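PDB 2E4T: endoglucanase from Clostridium thermocellum, which hydrolyses internal beta-1,4-glucosidic bonds of cellulose and probably of xyloglucan, through a glycoside hydrolase family 44 catalytic module cut from a larger multidomain enzyme. Local coordinates for residues 108-113 and 159-164; 210-215 and 274-279. All blocks are in the same frame, centred on the assembly; numbering follows the deposited sequence. Where two conformers were deposited one is given.

Interaction 1. Residues 108-113 and 159-164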
# COMPACT_ATOMS: atom_id res chain seq x y z
N THR A 108 -7.56 5.66 8.58
CA THR A 108 -7.07 5.08 9.84
C THR A 108 -7.92 5.55 11.01
O THR A 108 -8.18 6.76 11.19
CB THR A 108 -5.62 5.46 10.04
OG1 THR A 108 -4.84 4.87 8.97
CG2 THR A 108 -5.08 4.92 11.37
N LEU A 109 -8.32 4.57 11.82
CA LEU A 109 -8.97 4.79 13.10
C LEU A 109 -7.94 4.57 14.22
O LEU A 109 -6.89 3.97 14.04
CB LEU A 109 -10.17 3.84 13.27
CG LEU A 109 -11.24 3.99 12.18
CD1 LEU A 109 -12.33 2.93 12.43
CD2 LEU A 109 -11.82 5.39 12.16
N GLN A 110 -8.30 5.09 15.42
CA GLN A 110 -7.34 5.25 16.50
C GLN A 110 -7.52 4.15 17.55
O GLN A 110 -8.60 4.01 18.15
CB GLN A 110 -7.59 6.64 17.13
CG GLN A 110 -7.19 7.78 16.18
CD GLN A 110 -8.01 7.88 14.91
OE1 GLN A 110 -9.26 7.90 14.95
NE2 GLN A 110 -7.32 7.95 13.76
N ALA A 111 -6.45 3.38 17.77
CA ALA A 111 -6.49 2.25 18.65
C ALA A 111 -5.42 2.25 19.74
O ALA A 111 -5.49 1.45 20.67
CB ALA A 111 -6.44 0.90 17.90
N ALA A 112 -4.40 3.10 19.63
CA ALA A 112 -3.31 3.09 20.61
C ALA A 112 -3.83 3.45 22.02
O ALA A 112 -3.22 3.02 23.01
CB ALA A 112 -2.19 4.03 20.20
N GLY A 113 -4.90 4.21 22.10
CA GLY A 113 -5.68 4.32 23.33
C GLY A 113 -6.16 5.72 23.65
O GLY A 113 -7.14 5.86 24.40
N ASP A 159 -16.87 4.37 16.89
CA ASP A 159 -18.08 4.09 16.14
C ASP A 159 -18.84 5.39 15.80
O ASP A 159 -19.45 5.48 14.74
CB ASP A 159 -18.94 3.00 16.78
CG ASP A 159 -19.45 3.30 18.18
OD1 ASP A 159 -19.10 4.31 18.82
OD2 ASP A 159 -20.26 2.40 18.64
N GLU A 160 -18.80 6.39 16.70
CA GLU A 160 -19.45 7.65 16.45
C GLU A 160 -18.77 8.38 15.27
O GLU A 160 -19.44 9.01 14.44
CB GLU A 160 -19.47 8.50 17.71
CG GLU A 160 -20.35 9.73 17.57
CD GLU A 160 -20.54 10.44 18.90
OE1 GLU A 160 -19.51 10.77 19.57
OE2 GLU A 160 -21.72 10.66 19.30
N PHE A 161 -17.43 8.28 15.20
CA PHE A 161 -16.67 8.85 14.07
C PHE A 161 -17.13 8.17 12.76
O PHE A 161 -17.45 8.85 11.76
CB PHE A 161 -15.19 8.61 14.38
CG PHE A 161 -14.14 9.06 13.38
CD1 PHE A 161 -14.39 9.94 12.32
CD2 PHE A 161 -12.85 8.58 13.58
CE1 PHE A 161 -13.36 10.29 11.47
CE2 PHE A 161 -11.81 8.95 12.73
CZ PHE A 161 -12.07 9.81 11.68
N VAL A 162 -17.13 6.84 12.73
CA VAL A 162 -17.59 6.12 11.53
C VAL A 162 -19.01 6.52 11.18
O VAL A 162 -19.37 6.74 10.02
CB VAL A 162 -17.40 4.61 11.69
CG1 VAL A 162 -17.99 3.87 10.50
CG2 VAL A 162 -15.92 4.29 11.82
N ASN A 163 -19.89 6.63 12.20
CA ASN A 163 -21.28 7.02 11.93
C ASN A 163 -21.32 8.41 11.24
O ASN A 163 -22.14 8.63 10.33
CB ASN A 163 -22.06 7.05 13.25
CG ASN A 163 -23.49 7.48 13.01
OD1 ASN A 163 -24.29 6.69 12.46
ND2 ASN A 163 -23.82 8.73 13.35
N TYR A 164 -20.48 9.35 11.68
CA TYR A 164 -20.46 10.67 11.06
C TYR A 164 -20.11 10.56 9.57
O TYR A 164 -20.74 11.22 8.69
CB TYR A 164 -19.46 11.56 11.81
CG TYR A 164 -19.39 12.97 11.30
CD1 TYR A 164 -20.12 13.96 11.96
CD2 TYR A 164 -18.58 13.35 10.22
CE1 TYR A 164 -20.10 15.28 11.53
CE2 TYR A 164 -18.57 14.68 9.81
CZ TYR A 164 -19.35 15.64 10.45
OH TYR A 164 -19.29 16.95 9.97
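Leu109 packs against Phe161 and Val162 in a buried, apolar strand-to-helix contact of the TIM-like barrel: it joins the end of parallel strand 104-109, and the loop that follows, to helix 158-169 on the outside of the barrel. The two methyls of Leu109 divide the work. CD2 lies 3.6 Å from CE2 of Phe161, approaching the ring obliquely, while CD1 reaches CG2 of Val162 at 3.9 Å, the two side chains crossing at about a right angle. Phe161 meets them with CG anti to its backbone N (chi1 179°), which carries the ring from the helix toward the strand. Tyr181 of the neighbouring strand 180-183 touches both Leu109 and Val162, and Val218 of helix 204-221 also packs on Leu109. Phe161 also stacks with Trp53, and its side chain is about 7 Å from that of Glu54, a calcium ligand. Gln110 adds the polar part. Its chain bends at chi2 (65°) and folds the amide back over its own strand, where NE2 has its stronger partner in Thr48 O, outside the two segments, and gives a second, bent bond to Thr108 O at 3.0 Å, arriving above the carbonyl plane. The amide plane lies 34° from the ring plane of Phe161, with Gln110 OE1 at the ring edge, 3.5 Å from CE2 of Phe161.

Interaction 2. Residues 210-215 and 274-279; sequences KSVALS and KRLLDV
Ser215 hydrogen-bonds through its hydroxyl to the backbone carbonyl of Leu276, tying helix 204-221 of the TIM-like barrel to the loop that runs from helix 257-272 into barrel strand 279-284. The bond, from Ser215 OG to Leu276 O, is 2.7 Å long and meets a lone pair of the oxygen in the carbonyl plane, with a C=O...donor angle of 118°. Ser215 can make it because its OG stands anti to the backbone N (chi1 180°), extended from the helix surface toward the loop. The side chain of Leu276 closes over the same hydroxyl: its CB is 3.5 Å from Ser215 OG and its CD2 3.6 Å, so this buried polar atom sits against hydrocarbon as well as the carbonyl. With CG turned beside the backbone N (chi1 -64°), Leu276 sends its other methyl, CD1, one turn back along the helix to CG1 of Val212, a looser apolar contact at 4.1 Å. Met265 and Ala268 of helix 257-272 also touch Val212, which places it between two neighbouring barrel helices. Beyond the contact, Arg275 NH2 bonds to Pro351 O, and NH1 to Thr353 OG1. Within the loop, Arg275 NH1 also gives a fairly straight bond to Leu277 O, 2.8 Å away and in the guanidinium plane.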
# COMPACT_ATOMS: atom_id res chain seq x y z
N LYS A 210 -7.87 -5.32 20.98
CA LYS A 210 -8.27 -4.05 20.39
C LYS A 210 -8.78 -4.22 18.97
O LYS A 210 -9.75 -3.56 18.55
CB LYS A 210 -7.10 -3.07 20.41
CG LYS A 210 -6.79 -2.52 21.77
CD LYS A 210 -5.63 -1.59 21.74
CE LYS A 210 -5.53 -0.83 23.07
NZ LYS A 210 -4.59 0.18 23.08
N SER A 211 -8.09 -5.06 18.20
CA SER A 211 -8.46 -5.23 16.80
C SER A 211 -9.88 -5.79 16.67
O SER A 211 -10.70 -5.35 15.86
CB SER A 211 -7.47 -6.17 16.11
OG SER A 211 -6.16 -5.62 16.14
N VAL A 212 -10.16 -6.83 17.49
CA VAL A 212 -11.46 -7.45 17.50
C VAL A 212 -12.53 -6.45 17.92
O VAL A 212 -13.61 -6.35 17.31
CB VAL A 212 -11.47 -8.70 18.39
CG1 VAL A 212 -12.84 -9.26 18.63
CG2 VAL A 212 -10.56 -9.78 17.78
N ALA A 213 -12.27 -5.74 19.04
CA ALA A 213 -13.26 -4.81 19.56
C ALA A 213 -13.52 -3.66 18.57
O ALA A 213 -14.69 -3.25 18.37
CB ALA A 213 -12.84 -4.30 20.91
N LEU A 214 -12.47 -3.10 17.98
CA LEU A 214 -12.68 -1.99 17.04
C LEU A 214 -13.41 -2.49 15.80
O LEU A 214 -14.34 -1.82 15.30
CB LEU A 214 -11.34 -1.32 16.72
CG LEU A 214 -11.41 -0.22 15.69
CD1 LEU A 214 -12.43 0.87 16.07
CD2 LEU A 214 -10.03 0.44 15.54
N SER A 215 -13.02 -3.64 15.27
CA SER A 215 -13.69 -4.16 14.09
C SER A 215 -15.19 -4.35 14.35
O SER A 215 -16.05 -3.96 13.54
CB SER A 215 -13.06 -5.48 13.67
OG SER A 215 -13.75 -5.94 12.53
N LYS A 274 -19.16 -13.36 11.98
CA LYS A 274 -18.92 -12.60 10.76
C LYS A 274 -17.43 -12.28 10.67
O LYS A 274 -16.73 -12.27 11.68
CB LYS A 274 -19.69 -11.30 10.70
CG LYS A 274 -19.33 -10.32 11.70
CD LYS A 274 -20.49 -9.34 11.64
CE LYS A 274 -20.18 -8.28 12.61
NZ LYS A 274 -21.40 -7.45 12.98
N ARG A 275 -16.98 -11.98 9.45
CA ARG A 275 -15.59 -11.67 9.24
C ARG A 275 -15.21 -10.36 9.92
O ARG A 275 -15.83 -9.31 9.65
CB ARG A 275 -15.33 -11.59 7.73
CG ARG A 275 -13.93 -11.09 7.39
CD ARG A 275 -13.66 -11.21 5.85
NE ARG A 275 -13.47 -12.60 5.42
CZ ARG A 275 -12.29 -13.22 5.45
NH1 ARG A 275 -11.19 -12.63 5.97
NH2 ARG A 275 -12.21 -14.45 4.92
N LEU A 276 -14.15 -10.38 10.73
CA LEU A 276 -13.72 -9.18 11.44
C LEU A 276 -12.40 -8.64 10.89
O LEU A 276 -12.01 -7.50 11.24
CB LEU A 276 -13.56 -9.44 12.96
CG LEU A 276 -14.89 -9.80 13.62
CD1 LEU A 276 -14.62 -10.11 15.09
CD2 LEU A 276 -15.92 -8.69 13.52
N LEU A 277 -11.65 -9.41 10.10
CA LEU A 277 -10.45 -8.92 9.43
C LEU A 277 -10.69 -9.13 7.93
O LEU A 277 -10.84 -10.28 7.50
CB LEU A 277 -9.22 -9.71 9.83
CG LEU A 277 -7.92 -9.31 9.13
CD1 LEU A 277 -7.48 -7.89 9.51
CD2 LEU A 277 -6.85 -10.32 9.34
N ASP A 278 -10.71 -8.04 7.16
CA ASP A 278 -10.88 -8.17 5.72
C ASP A 278 -9.55 -8.21 4.98
O ASP A 278 -9.43 -8.91 3.95
CB ASP A 278 -11.74 -7.04 5.19
CG ASP A 278 -13.14 -7.14 5.75
OD1 ASP A 278 -13.93 -7.97 5.21
OD2 ASP A 278 -13.43 -6.43 6.74
N VAL A 279 -8.57 -7.44 5.47
CA VAL A 279 -7.34 -7.23 4.73
C VAL A 279 -6.16 -7.25 5.71
O VAL A 279 -6.10 -6.45 6.64
CB VAL A 279 -7.34 -5.89 3.97
CG1 VAL A 279 -6.15 -5.84 3.04
CG2 VAL A 279 -8.64 -5.67 3.20

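How the interactions relate
Helix 204-221 connects the two contacts, whose centres are 13 Å apart on the same side of the chain's centre. Its segment 210-215 meets the loop 274-279 in interaction 2 and also touches segment 108-113 of interaction 1, where Leu214 CD2 packs on Leu109 CB at 4.1 Å. In one of its two conformers Lys210 NZ lies 2.9 Å from Ala111 O, a probable hydrogen bond. Both contacts lie among the outer helices and the strand ends of the same barrel. Interaction 1 is the nearer to a metal, with the side chain of Phe161 about 10 Å from the bound calcium, whereas interaction 2 lies away from the calcium and zinc sites.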